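Local coordinates for hypothetical protein (Deinococcus radiodurans, PDB 1U5K) that probably takes part in DNA repair and RecF-pathway recombination, and carries a zinc ion held by four cysteines, at residues 162-166 with 177-182; 137-141 with 214-218; 54-59 with 71-77; 11-15 with 96-100. All coordinates share one frame; numbering follows the deposited sequence.

Interaction 1. Residues 162-166 with 177-182; sequences EHPDP and AALPPY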
loop_
_atom_site.group_PDB
_atom_site.type_symbol
_atom_site.label_atom_id
_atom_site.label_comp_id
_atom_site.label_asym_id
_atom_site.label_seq_id
_atom_site.Cartn_x
_atom_site.Cartn_y
_atom_site.Cartn_z
ATOM N N GLU A 162 0.752 -4.972 -31.809
ATOM C CA GLU A 162 -0.636 -4.758 -31.438
ATOM C C GLU A 162 -1.062 -5.531 -30.197
ATOM O O GLU A 162 -2.236 -5.517 -29.830
ATOM C CB GLU A 162 -1.523 -5.171 -32.611
ATOM C CG GLU A 162 -1.262 -4.412 -33.898
ATOM C CD GLU A 162 -2.275 -4.730 -34.986
ATOM O OE1 GLU A 162 -2.823 -5.853 -34.997
ATOM O OE2 GLU A 162 -2.555 -3.833 -35.812
ATOM N N HIS A 163 -0.128 -6.238 -29.569
ATOM C CA HIS A 163 -0.523 -7.151 -28.503
ATOM C C HIS A 163 0.014 -6.761 -27.132
ATOM O O HIS A 163 1.069 -6.118 -27.033
ATOM C CB HIS A 163 -0.077 -8.583 -28.802
ATOM C CG HIS A 163 -0.642 -9.147 -30.071
ATOM N ND1 HIS A 163 -1.416 -10.288 -30.081
ATOM C CD2 HIS A 163 -0.496 -8.779 -31.368
ATOM C CE1 HIS A 163 -1.759 -10.573 -31.324
ATOM N NE2 HIS A 163 -1.214 -9.675 -32.126
ATOM N N PRO A 164 -0.677 -7.227 -26.093
ATOM C CA PRO A 164 -0.248 -7.006 -24.708
ATOM C C PRO A 164 1.116 -7.626 -24.435
ATOM O O PRO A 164 1.442 -8.649 -25.038
ATOM C CB PRO A 164 -1.311 -7.727 -23.874
ATOM C CG PRO A 164 -2.470 -7.911 -24.768
ATOM C CD PRO A 164 -1.912 -8.028 -26.147
ATOM N N ASP A 165 1.876 -6.995 -23.545
ATOM C CA ASP A 165 3.190 -7.415 -23.081
ATOM C C ASP A 165 3.056 -7.661 -21.574
ATOM O O ASP A 165 3.215 -6.725 -20.797
ATOM C CB ASP A 165 4.180 -6.270 -23.345
ATOM C CG ASP A 165 5.520 -6.513 -22.741
ATOM O OD1 ASP A 165 5.764 -7.690 -22.389
ATOM O OD2 ASP A 165 6.371 -5.599 -22.585
ATOM N N PRO A 166 2.731 -8.872 -21.140
ATOM C CA PRO A 166 2.576 -9.148 -19.705
ATOM C C PRO A 166 3.864 -9.057 -18.895
ATOM O O PRO A 166 3.779 -8.808 -17.688
ATOM C CB PRO A 166 1.929 -10.543 -19.650
ATOM C CG PRO A 166 1.949 -11.101 -21.021
ATOM C CD PRO A 166 2.362 -10.017 -21.993
ATOM N N ALA A 177 3.644 -12.727 -29.130
ATOM C CA ALA A 177 2.535 -12.652 -28.194
ATOM C C ALA A 177 1.806 -13.991 -28.053
ATOM O O ALA A 177 1.726 -14.783 -28.986
ATOM C CB ALA A 177 1.572 -11.584 -28.647
ATOM N N ALA A 178 1.311 -14.256 -26.852
ATOM C CA ALA A 178 0.468 -15.411 -26.591
ATOM C C ALA A 178 -0.961 -14.969 -26.280
ATOM O O ALA A 178 -1.805 -15.818 -26.008
ATOM C CB ALA A 178 1.029 -16.190 -25.412
ATOM N N LEU A 179 -1.217 -13.666 -26.240
ATOM C CA LEU A 179 -2.557 -13.131 -26.032
ATOM C C LEU A 179 -3.097 -12.441 -27.281
ATOM O O LEU A 179 -2.321 -11.999 -28.124
ATOM C CB LEU A 179 -2.534 -12.138 -24.870
ATOM C CG LEU A 179 -2.160 -12.716 -23.507
ATOM C CD1 LEU A 179 -2.015 -11.565 -22.508
ATOM C CD2 LEU A 179 -3.231 -13.702 -23.087
ATOM N N PRO A 180 -4.418 -12.357 -27.418
ATOM C CA PRO A 180 -5.023 -11.674 -28.569
ATOM C C PRO A 180 -4.708 -10.183 -28.621
ATOM O O PRO A 180 -4.390 -9.597 -27.599
ATOM C CB PRO A 180 -6.535 -11.877 -28.392
ATOM C CG PRO A 180 -6.740 -12.608 -27.114
ATOM C CD PRO A 180 -5.413 -12.949 -26.507
ATOM N N PRO A 181 -4.849 -9.555 -29.779
ATOM C CA PRO A 181 -4.475 -8.150 -29.921
ATOM C C PRO A 181 -5.375 -7.236 -29.088
ATOM O O PRO A 181 -6.497 -7.625 -28.777
ATOM C CB PRO A 181 -4.638 -7.884 -31.415
ATOM C CG PRO A 181 -5.491 -8.973 -31.960
ATOM C CD PRO A 181 -5.415 -10.114 -31.016
ATOM N N TYR A 182 -4.842 -6.096 -28.657
ATOM C CA TYR A 182 -5.689 -5.068 -28.089
ATOM C C TYR A 182 -6.688 -4.628 -29.155
ATOM O O TYR A 182 -6.335 -4.543 -30.332
ATOM C CB TYR A 182 -4.853 -3.861 -27.692
ATOM C CG TYR A 182 -4.052 -4.009 -26.425
ATOM C CD1 TYR A 182 -2.685 -3.789 -26.428
ATOM C CD2 TYR A 182 -4.658 -4.333 -25.220
ATOM C CE1 TYR A 182 -1.953 -3.913 -25.260
ATOM C CE2 TYR A 182 -3.940 -4.395 -24.040
ATOM C CZ TYR A 182 -2.577 -4.179 -24.059
ATOM O OH TYR A 182 -1.820 -4.278 -22.905
HETATM O O HOH W 1 0.644 -11.308 -25.488
HETATM O O HOH W 2 0.894 -4.341 -22.516
#
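H163 packs against A177, L179 and P181, and its side chain can be followed outward atom by atom. CB rests on the methyl of A177, with H163 CB and A177 CB 3.4 Å apart, and CG keeps that methyl as its nearest neighbour. CG stands anti to the carbonyl carbon (chi1 -60°), which turns the ring toward the 177-182 backbone. There H163 ND1 donates to L179 O at 2.8 Å; the bond is nearly straight (166°), with the acceptor in the ring plane and the donor in the carbonyl plane. CE1 and NE2 at the far rim run beside P181, which covers one face: P181 CB lies 4.0 Å from the H163 ring centroid in a CH-pi contact. Cutting the side chain back to an alanine is likely to leave L179 O without this donor and to open a gap between A177 and P181. The neighbouring residues repeat the pattern of prolines on flat rings, since P164 CG sits over one face of Y182, 3.9 Å from its ring centroid. Y182 N binds E162 O at 2.9 Å, and two waters add further links: one donates to P164 O and accepts from L179 N, the other joins D165 N to Y182 OH. A177 directly follows the zinc ligand C176, and H163 lies near C173, so the contact lies beside the zinc site. H163 also bonds through its backbone to L172 of the short strand 171-172, while E162 and Y182 pack on L187 of helix 184-192.

Interaction 2. Residues 137-141 with 214-218; sequences SYKLL and LWRAL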
loop_
_atom_site.group_PDB
_atom_site.type_symbol
_atom_site.label_atom_id
_atom_site.label_comp_id
_atom_site.label_asym_id
_atom_site.label_seq_id
_atom_site.Cartn_x
_atom_site.Cartn_y
_atom_site.Cartn_z
ATOM N N SER A 137 -2.669 10.269 -16.193
ATOM C CA SER A 137 -1.624 9.353 -15.769
ATOM C C SER A 137 -0.706 8.931 -16.935
ATOM O O SER A 137 0.531 8.990 -16.826
ATOM C CB SER A 137 -2.258 8.276 -14.865
ATOM O OG SER A 137 -2.850 7.296 -15.690
ATOM N N TYR A 138 -1.268 8.637 -18.105
ATOM C CA TYR A 138 -0.461 8.318 -19.281
ATOM C C TYR A 138 0.335 9.525 -19.778
ATOM O O TYR A 138 1.524 9.422 -20.106
ATOM C CB TYR A 138 -1.310 7.709 -20.404
ATOM C CG TYR A 138 -1.501 6.221 -20.354
ATOM C CD1 TYR A 138 -2.459 5.661 -19.526
ATOM C CD2 TYR A 138 -0.709 5.354 -21.122
ATOM C CE1 TYR A 138 -2.614 4.293 -19.471
ATOM C CE2 TYR A 138 -0.892 3.982 -21.104
ATOM C CZ TYR A 138 -1.849 3.452 -20.261
ATOM O OH TYR A 138 -2.090 2.098 -20.184
ATOM N N LYS A 139 -0.296 10.692 -19.756
ATOM C CA LYS A 139 0.396 11.912 -20.118
ATOM C C LYS A 139 1.602 12.204 -19.244
ATOM O O LYS A 139 2.635 12.630 -19.746
ATOM C CB LYS A 139 -0.535 13.126 -20.134
ATOM C CG LYS A 139 0.048 14.310 -20.874
ATOM C CD LYS A 139 -0.167 14.283 -22.381
ATOM C CE LYS A 139 0.505 15.486 -23.033
ATOM N NZ LYS A 139 0.772 15.300 -24.474
ATOM N N LEU A 140 1.479 11.964 -17.942
ATOM C CA LEU A 140 2.596 12.193 -17.040
ATOM C C LEU A 140 3.777 11.272 -17.347
ATOM O O LEU A 140 4.902 11.615 -17.026
ATOM C CB LEU A 140 2.187 12.037 -15.575
ATOM C CG LEU A 140 1.308 13.129 -14.979
ATOM C CD1 LEU A 140 0.454 12.685 -13.783
ATOM C CD2 LEU A 140 2.126 14.363 -14.655
ATOM N N LEU A 141 3.561 10.097 -17.931
ATOM C CA LEU A 141 4.674 9.265 -18.366
ATOM C C LEU A 141 5.681 9.986 -19.256
ATOM O O LEU A 141 6.887 9.720 -19.180
ATOM C CB LEU A 141 4.189 8.006 -19.086
ATOM C CG LEU A 141 3.181 7.088 -18.387
ATOM C CD1 LEU A 141 2.720 5.960 -19.303
ATOM C CD2 LEU A 141 3.848 6.512 -17.169
ATOM N N LEU A 214 -6.256 -0.860 -20.082
ATOM C CA LEU A 214 -5.466 0.359 -19.943
ATOM C C LEU A 214 -4.837 0.543 -18.561
ATOM O O LEU A 214 -3.660 0.901 -18.476
ATOM C CB LEU A 214 -6.284 1.586 -20.319
ATOM C CG LEU A 214 -6.785 1.615 -21.765
ATOM C CD1 LEU A 214 -7.612 2.866 -22.008
ATOM C CD2 LEU A 214 -5.574 1.613 -22.686
ATOM N N TRP A 215 -5.596 0.270 -17.504
ATOM C CA TRP A 215 -5.075 0.353 -16.151
ATOM C C TRP A 215 -3.996 -0.696 -15.958
ATOM O O TRP A 215 -2.973 -0.418 -15.339
ATOM C CB TRP A 215 -6.144 0.174 -15.073
ATOM C CG TRP A 215 -6.987 1.381 -14.895
ATOM C CD1 TRP A 215 -8.333 1.460 -15.135
ATOM C CD2 TRP A 215 -6.567 2.691 -14.488
ATOM N NE1 TRP A 215 -8.772 2.733 -14.887
ATOM C CE2 TRP A 215 -7.717 3.508 -14.480
ATOM C CE3 TRP A 215 -5.343 3.268 -14.142
ATOM C CZ2 TRP A 215 -7.672 4.858 -14.150
ATOM C CZ3 TRP A 215 -5.302 4.618 -13.806
ATOM C CH2 TRP A 215 -6.459 5.406 -13.839
ATOM N N ARG A 216 -4.208 -1.889 -16.500
ATOM C CA ARG A 216 -3.277 -2.990 -16.300
ATOM C C ARG A 216 -1.937 -2.712 -16.957
ATOM O O ARG A 216 -0.885 -2.943 -16.363
ATOM C CB ARG A 216 -3.862 -4.327 -16.750
ATOM C CG ARG A 216 -4.803 -4.944 -15.720
ATOM C CD ARG A 216 -5.052 -6.438 -15.889
ATOM N NE ARG A 216 -5.538 -6.696 -17.242
ATOM C CZ ARG A 216 -6.813 -6.638 -17.606
ATOM N NH1 ARG A 216 -7.763 -6.374 -16.717
ATOM N NH2 ARG A 216 -7.134 -6.865 -18.871
ATOM N N ALA A 217 -1.976 -2.177 -18.168
ATOM C CA ALA A 217 -0.768 -1.902 -18.920
ATOM C C ALA A 217 0.045 -0.830 -18.202
ATOM O O ALA A 217 1.265 -0.965 -18.054
ATOM C CB ALA A 217 -1.128 -1.480 -20.305
ATOM N N LEU A 218 -0.658 0.191 -17.723
ATOM C CA LEU A 218 -0.049 1.270 -16.958
ATOM C C LEU A 218 0.675 0.732 -15.721
ATOM O O LEU A 218 1.825 1.106 -15.499
ATOM C CB LEU A 218 -1.080 2.337 -16.596
ATOM C CG LEU A 218 -0.579 3.506 -15.749
ATOM C CD1 LEU A 218 0.344 4.324 -16.578
ATOM C CD2 LEU A 218 -1.739 4.309 -15.157
#
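Y138 reaches across to helix 211-225 and gives its hydroxyl proton to a main-chain carbonyl, with Y138 OH and L214 O 2.6 Å apart. The carbonyl oxygen lies at the ring edge, in plane. L214 O also accepts the helical N-H of L218, so two donors share one buried oxygen. L218 covers a face of the same ring: its CD1 stands 4.3 Å from the Y138 ring centroid in a CH-pi contact, and its CB approaches Y138 CE1. With CG anti to the backbone N (chi1 178°), L218 sends its two methyls to different partners, CD1 to L141 CD1 at 4.0 Å and CD2 to S137 OG at 3.2 Å. A phenylalanine in place of Y138 would probably keep much of the packing on L218 but leave L214 O without its second donor.

In the next shell, S137 OG bonds back to L134 O, F189 meets the Y138 ring edge-to-face, and W215 is held through NE1 by E130. The helix segments run at 31° with axes 11.8 Å apart, a wide spacing bridged by long side chains. The contact thus joins helices 129-141 and 211-225 within the buried helical part of the C-terminal region of RecO.

Interaction 3. Residues 54-59 with 71-77; sequences HHVGVQ and VKQAVLE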
loop_
_atom_site.group_PDB
_atom_site.type_symbol
_atom_site.label_atom_id
_atom_site.label_comp_id
_atom_site.label_asym_id
_atom_site.label_seq_id
_atom_site.Cartn_x
_atom_site.Cartn_y
_atom_site.Cartn_z
ATOM N N HIS A 54 -5.535 20.542 -1.404
ATOM C CA HIS A 54 -5.507 21.997 -1.339
ATOM C C HIS A 54 -4.246 22.538 -2.000
ATOM O O HIS A 54 -3.171 21.949 -1.859
ATOM C CB HIS A 54 -5.529 22.444 0.121
ATOM C CG HIS A 54 -6.867 22.337 0.783
ATOM N ND1 HIS A 54 -7.060 22.701 2.098
ATOM C CD2 HIS A 54 -8.083 21.969 0.313
ATOM C CE1 HIS A 54 -8.333 22.536 2.416
ATOM N NE2 HIS A 54 -8.980 22.124 1.342
ATOM N N HIS A 55 -4.380 23.633 -2.743
ATOM C CA HIS A 55 -3.235 24.385 -3.256
ATOM C C HIS A 55 -2.940 25.406 -2.163
ATOM O O HIS A 55 -3.790 26.248 -1.866
ATOM C CB HIS A 55 -3.548 25.062 -4.603
ATOM C CG HIS A 55 -2.358 25.636 -5.309
ATOM N ND1 HIS A 55 -2.201 25.562 -6.676
ATOM C CD2 HIS A 55 -1.248 26.256 -4.844
ATOM C CE1 HIS A 55 -1.057 26.126 -7.022
ATOM N NE2 HIS A 55 -0.449 26.543 -5.924
ATOM N N VAL A 56 -1.775 25.287 -1.534
ATOM C CA VAL A 56 -1.372 26.167 -0.446
ATOM C C VAL A 56 -0.098 26.932 -0.765
ATOM O O VAL A 56 0.748 26.463 -1.526
ATOM C CB VAL A 56 -1.200 25.406 0.870
ATOM C CG1 VAL A 56 -2.507 24.744 1.252
ATOM C CG2 VAL A 56 -0.054 24.392 0.789
ATOM N N GLY A 57 0.013 28.126 -0.191
ATOM C CA GLY A 57 1.246 28.887 -0.114
ATOM C C GLY A 57 1.799 28.708 1.289
ATOM O O GLY A 57 1.076 28.794 2.282
ATOM N N VAL A 58 3.077 28.369 1.367
ATOM C CA VAL A 58 3.717 28.080 2.640
ATOM C C VAL A 58 5.054 28.799 2.709
ATOM O O VAL A 58 5.789 28.868 1.727
ATOM C CB VAL A 58 4.009 26.580 2.868
ATOM C CG1 VAL A 58 2.725 25.815 3.146
ATOM C CG2 VAL A 58 4.774 25.942 1.721
ATOM N N GLN A 59 5.346 29.335 3.887
ATOM C CA GLN A 59 6.691 29.767 4.217
ATOM C C GLN A 59 7.350 28.648 5.009
ATOM O O GLN A 59 6.875 28.244 6.063
ATOM C CB GLN A 59 6.647 31.060 5.029
ATOM C CG GLN A 59 8.013 31.614 5.373
ATOM C CD GLN A 59 7.898 32.984 5.996
ATOM O OE1 GLN A 59 7.955 33.980 5.278
ATOM N NE2 GLN A 59 7.668 33.037 7.302
ATOM N N VAL A 71 7.101 24.228 8.612
ATOM C CA VAL A 71 6.145 25.175 8.048
ATOM C C VAL A 71 5.918 26.272 9.077
ATOM O O VAL A 71 5.553 25.982 10.212
ATOM C CB VAL A 71 4.768 24.543 7.730
ATOM C CG1 VAL A 71 3.785 25.599 7.245
ATOM C CG2 VAL A 71 4.890 23.444 6.700
ATOM N N LYS A 72 6.157 27.519 8.679
ATOM C CA LYS A 72 6.026 28.660 9.577
ATOM C C LYS A 72 4.688 29.348 9.320
ATOM O O LYS A 72 4.034 29.811 10.254
ATOM C CB LYS A 72 7.228 29.600 9.419
ATOM C CG LYS A 72 8.547 28.991 9.915
ATOM C CD LYS A 72 9.373 29.925 10.826
ATOM C CE LYS A 72 10.671 29.332 11.414
ATOM N NZ LYS A 72 11.910 30.191 11.511
ATOM N N GLN A 73 4.289 29.436 8.056
ATOM C CA GLN A 73 2.973 29.957 7.695
ATOM C C GLN A 73 2.376 29.177 6.526
ATOM O O GLN A 73 3.077 28.602 5.697
ATOM C CB GLN A 73 3.058 31.433 7.305
ATOM C CG GLN A 73 3.402 32.397 8.428
ATOM C CD GLN A 73 3.821 33.751 7.894
ATOM O OE1 GLN A 73 3.411 34.133 6.799
ATOM N NE2 GLN A 73 4.630 34.482 8.655
ATOM N N ALA A 74 1.051 29.176 6.455
ATOM C CA ALA A 74 0.354 28.490 5.376
ATOM C C ALA A 74 -0.914 29.262 5.051
ATOM O O ALA A 74 -1.663 29.644 5.947
ATOM C CB ALA A 74 0.035 27.060 5.780
ATOM N N VAL A 75 -1.132 29.482 3.760
ATOM C CA VAL A 75 -2.262 30.254 3.263
ATOM C C VAL A 75 -2.952 29.441 2.167
ATOM O O VAL A 75 -2.312 29.010 1.206
ATOM C CB VAL A 75 -1.733 31.600 2.723
ATOM C CG1 VAL A 75 -2.706 32.244 1.746
ATOM C CG2 VAL A 75 -1.444 32.532 3.897
ATOM N N LEU A 76 -4.254 29.226 2.306
ATOM C CA LEU A 76 -5.022 28.526 1.290
ATOM C C LEU A 76 -5.186 29.362 0.016
ATOM O O LEU A 76 -5.724 30.466 0.042
ATOM C CB LEU A 76 -6.353 28.074 1.888
ATOM C CG LEU A 76 -7.287 27.298 0.964
ATOM C CD1 LEU A 76 -6.677 25.935 0.679
ATOM C CD2 LEU A 76 -8.653 27.175 1.625
ATOM N N GLU A 77 -4.693 28.848 -1.107
ATOM C CA GLU A 77 -4.738 29.543 -2.388
ATOM C C GLU A 77 -5.795 29.018 -3.358
ATOM O O GLU A 77 -6.163 29.685 -4.315
ATOM C CB GLU A 77 -3.367 29.502 -3.062
ATOM C CG GLU A 77 -2.358 30.277 -2.233
ATOM C CD GLU A 77 -0.938 30.263 -2.759
ATOM O OE1 GLU A 77 -0.611 29.525 -3.712
ATOM O OE2 GLU A 77 -0.130 31.023 -2.188
#
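The ring of H54 carries L76 over one face, with L76 CD1 3.9 Å from the H54 ring centroid in a CH-pi contact, while the ring of H55 and the carboxylate of E77 cross with their planes 36° apart. The two histidines flank one end of an antiparallel beta hairpin, strands 55-61 and 69-78, within the OB-fold N-terminal domain. L76 arrives at H54 because its CG is anti to the backbone N (chi1 -179°), which swings CD1 toward the imidazole; H54 ND1 itself bonds to S49 O. On the other side, H55 NE2 and E77 OE1 both bond to S9 OG of strand 5-17, so that one hydroxyl ties the two side chains to the neighbouring strand.

Along the hairpin, G57 and V75 form a hydrogen-bonded pair, G57 N to V75 O at 2.9 Å and V75 N to G57 O at 2.7 Å. V56 with L76 and V58 with A74 are the non-hydrogen-bonded pairs beside it. V58 CG1 packs on A74 CB and V71 CG1, and V71 leads on to A36 and A38 of strand 32-38. G57 lies under the end of E77, whose OE2 is 3.3 Å from G57 CA, so that with E77 in this position a CB on G57 would collide with the carboxylate. Q59 and Q73 run side by side, their amide planes turned against each other. Opposite Q59 the second strand makes a classic beta bulge, with K72 and Q73 both facing it: K72 N donates to Q59 O at 2.8 Å, almost straight at 171°, and Q73 N reaches the same oxygen by a weak bond of 3.5 Å.

Interaction 4. Residues 11-15 with 96-100; sequences IVIRR and AEFAD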
loop_
_atom_site.group_PDB
_atom_site.type_symbol
_atom_site.label_atom_id
_atom_site.label_comp_id
_atom_site.label_asym_id
_atom_site.label_seq_id
_atom_site.Cartn_x
_atom_site.Cartn_y
_atom_site.Cartn_z
ATOM N N ILE A 11 0.416 21.746 -4.035
ATOM C CA ILE A 11 -0.731 20.939 -3.689
ATOM C C ILE A 11 -0.334 19.835 -2.718
ATOM O O ILE A 11 0.579 19.057 -2.986
ATOM C CB ILE A 11 -1.287 20.335 -4.992
ATOM C CG1 ILE A 11 -1.815 21.470 -5.878
ATOM C CG2 ILE A 11 -2.458 19.444 -4.620
ATOM C CD1 ILE A 11 -2.172 21.071 -7.263
ATOM N N VAL A 12 -1.116 19.738 -1.652
ATOM C CA VAL A 12 -0.929 18.754 -0.602
ATOM C C VAL A 12 -1.369 17.420 -1.165
ATOM O O VAL A 12 -2.507 17.279 -1.591
ATOM C CB VAL A 12 -1.791 19.063 0.634
ATOM C CG1 VAL A 12 -1.612 18.025 1.718
ATOM C CG2 VAL A 12 -1.459 20.410 1.177
ATOM N N ILE A 13 -0.458 16.460 -1.202
ATOM C CA ILE A 13 -0.746 15.113 -1.676
ATOM C C ILE A 13 -0.777 14.034 -0.591
ATOM O O ILE A 13 -1.285 12.935 -0.825
ATOM C CB ILE A 13 0.159 14.714 -2.848
ATOM C CG1 ILE A 13 1.633 14.653 -2.453
ATOM C CG2 ILE A 13 -0.109 15.635 -4.012
ATOM C CD1 ILE A 13 2.484 13.740 -3.304
ATOM N N ARG A 14 -0.256 14.350 0.591
ATOM C CA ARG A 14 -0.287 13.446 1.730
ATOM C C ARG A 14 -0.212 14.270 3.013
ATOM O O ARG A 14 0.539 15.241 3.083
ATOM C CB ARG A 14 0.857 12.424 1.692
ATOM C CG ARG A 14 0.531 11.145 2.441
ATOM C CD ARG A 14 1.550 10.000 2.298
ATOM N NE ARG A 14 1.732 9.570 0.913
ATOM C CZ ARG A 14 2.762 9.900 0.147
ATOM N NH1 ARG A 14 3.771 10.624 0.618
ATOM N NH2 ARG A 14 2.816 9.471 -1.103
ATOM N N ARG A 15 -0.969 13.836 4.017
ATOM C CA ARG A 15 -1.034 14.452 5.344
ATOM C C ARG A 15 -0.919 13.334 6.371
ATOM O O ARG A 15 -1.658 12.351 6.296
ATOM C CB ARG A 15 -2.351 15.215 5.483
ATOM C CG ARG A 15 -2.754 15.603 6.887
ATOM C CD ARG A 15 -4.114 16.280 6.957
ATOM N NE ARG A 15 -4.496 16.524 8.349
ATOM C CZ ARG A 15 -4.517 17.716 8.920
ATOM N NH1 ARG A 15 -4.177 18.788 8.233
ATOM N NH2 ARG A 15 -4.887 17.848 10.186
ATOM N N ALA A 96 -2.603 11.598 -6.951
ATOM C CA ALA A 96 -1.629 12.040 -5.965
ATOM C C ALA A 96 -0.554 10.980 -5.701
ATOM O O ALA A 96 0.642 11.265 -5.801
ATOM C CB ALA A 96 -2.300 12.478 -4.694
ATOM N N GLU A 97 -0.986 9.762 -5.390
ATOM C CA GLU A 97 -0.058 8.682 -5.050
ATOM C C GLU A 97 0.681 8.200 -6.305
ATOM O O GLU A 97 1.866 7.880 -6.280
ATOM C CB GLU A 97 -0.789 7.555 -4.310
ATOM C CG GLU A 97 -1.262 7.938 -2.912
ATOM C CD GLU A 97 -0.127 8.079 -1.902
ATOM O OE1 GLU A 97 1.043 7.727 -2.189
ATOM O OE2 GLU A 97 -0.412 8.531 -0.777
ATOM N N PHE A 98 0.013 8.245 -7.455
ATOM C CA PHE A 98 0.635 7.834 -8.701
ATOM C C PHE A 98 1.746 8.810 -9.061
ATOM O O PHE A 98 2.866 8.395 -9.381
ATOM C CB PHE A 98 -0.387 7.791 -9.844
ATOM C CG PHE A 98 0.228 7.572 -11.194
ATOM C CD1 PHE A 98 0.629 6.312 -11.612
ATOM C CD2 PHE A 98 0.410 8.644 -12.051
ATOM C CE1 PHE A 98 1.198 6.132 -12.888
ATOM C CE2 PHE A 98 0.951 8.462 -13.315
ATOM C CZ PHE A 98 1.369 7.211 -13.718
ATOM N N ALA A 99 1.448 10.101 -8.988
ATOM C CA ALA A 99 2.470 11.091 -9.329
ATOM C C ALA A 99 3.705 10.997 -8.425
ATOM O O ALA A 99 4.845 11.064 -8.890
ATOM C CB ALA A 99 1.900 12.495 -9.317
ATOM N N ASP A 100 3.468 10.767 -7.139
ATOM C CA ASP A 100 4.552 10.680 -6.166
ATOM C C ASP A 100 5.426 9.471 -6.441
ATOM O O ASP A 100 6.626 9.523 -6.213
ATOM C CB ASP A 100 4.023 10.557 -4.743
ATOM C CG ASP A 100 5.101 10.796 -3.700
ATOM O OD1 ASP A 100 5.965 11.683 -3.832
ATOM O OD2 ASP A 100 5.167 10.078 -2.695
HETATM O O HOH W 3 -2.325 10.539 -0.312
#
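A single nitrogen of R14 serves two acidic side chains of helix 86-102 at once: R14 NH2 lies 2.7 Å from E97 OE1 and 2.9 Å from D100 OD2. Both bonds are close to straight, and both acceptors lie near the guanidinium plane, at its edge. R14 NE adds a third bond, to E97 OE2 at 2.9 Å, so E97 is gripped side-on by two nitrogens, one for each oxygen. The carboxylate is not coplanar with the guanidinium, being turned 39° from it. OE2 is met on its syn side, whereas E97 OE1 and D100 OD2 are approached from above their own carboxylate planes. A bend at chi3 (-60°) brings the guanidinium of R14 to E97 and D100, and chi2 of -71° folds E97 up to receive it.

Below the charges, I13 packs on the helix, with I13 CB and A96 CB 3.8 Å apart and I13 CD1 against D100 CB. A water donates to I13 O and to E97 OE2, giving that oxygen a second partner. I13 and R14 both face T26 in a classic beta bulge of the OB-fold sheet, and the strand crosses the helix at nearly a right angle. P86 of the second subunit packs on R14 and E97. Because D100 OD1 also pairs with K33, two acids meet two bases, an arrangement that would largely balance the charges and probably favours ionised carboxylates where the N-terminal domain meets the helices.

From the N terminus, strand 5-17 opens the loop that interaction 4 closes on helix 86-102, and the hairpin of interaction 3 is nested inside it. Strands 5-17 and 55-61 are neighbours in one sheet, and the two contacts touch where H54 O lies 3.0 Å from V12 N, a probable hydrogen bond. Further along, helix 129-141 opens the loop of interaction 2, which returns at helix 211-225 and encloses interaction 1 beside the zinc site. F98 of helix 86-102 packs on S137, L140 and L218, and Y182 touches A217. Contacts thus run from the OB-fold domain through the helices to the zinc module, with the centres of interactions 1 and 3 about 47 Å apart.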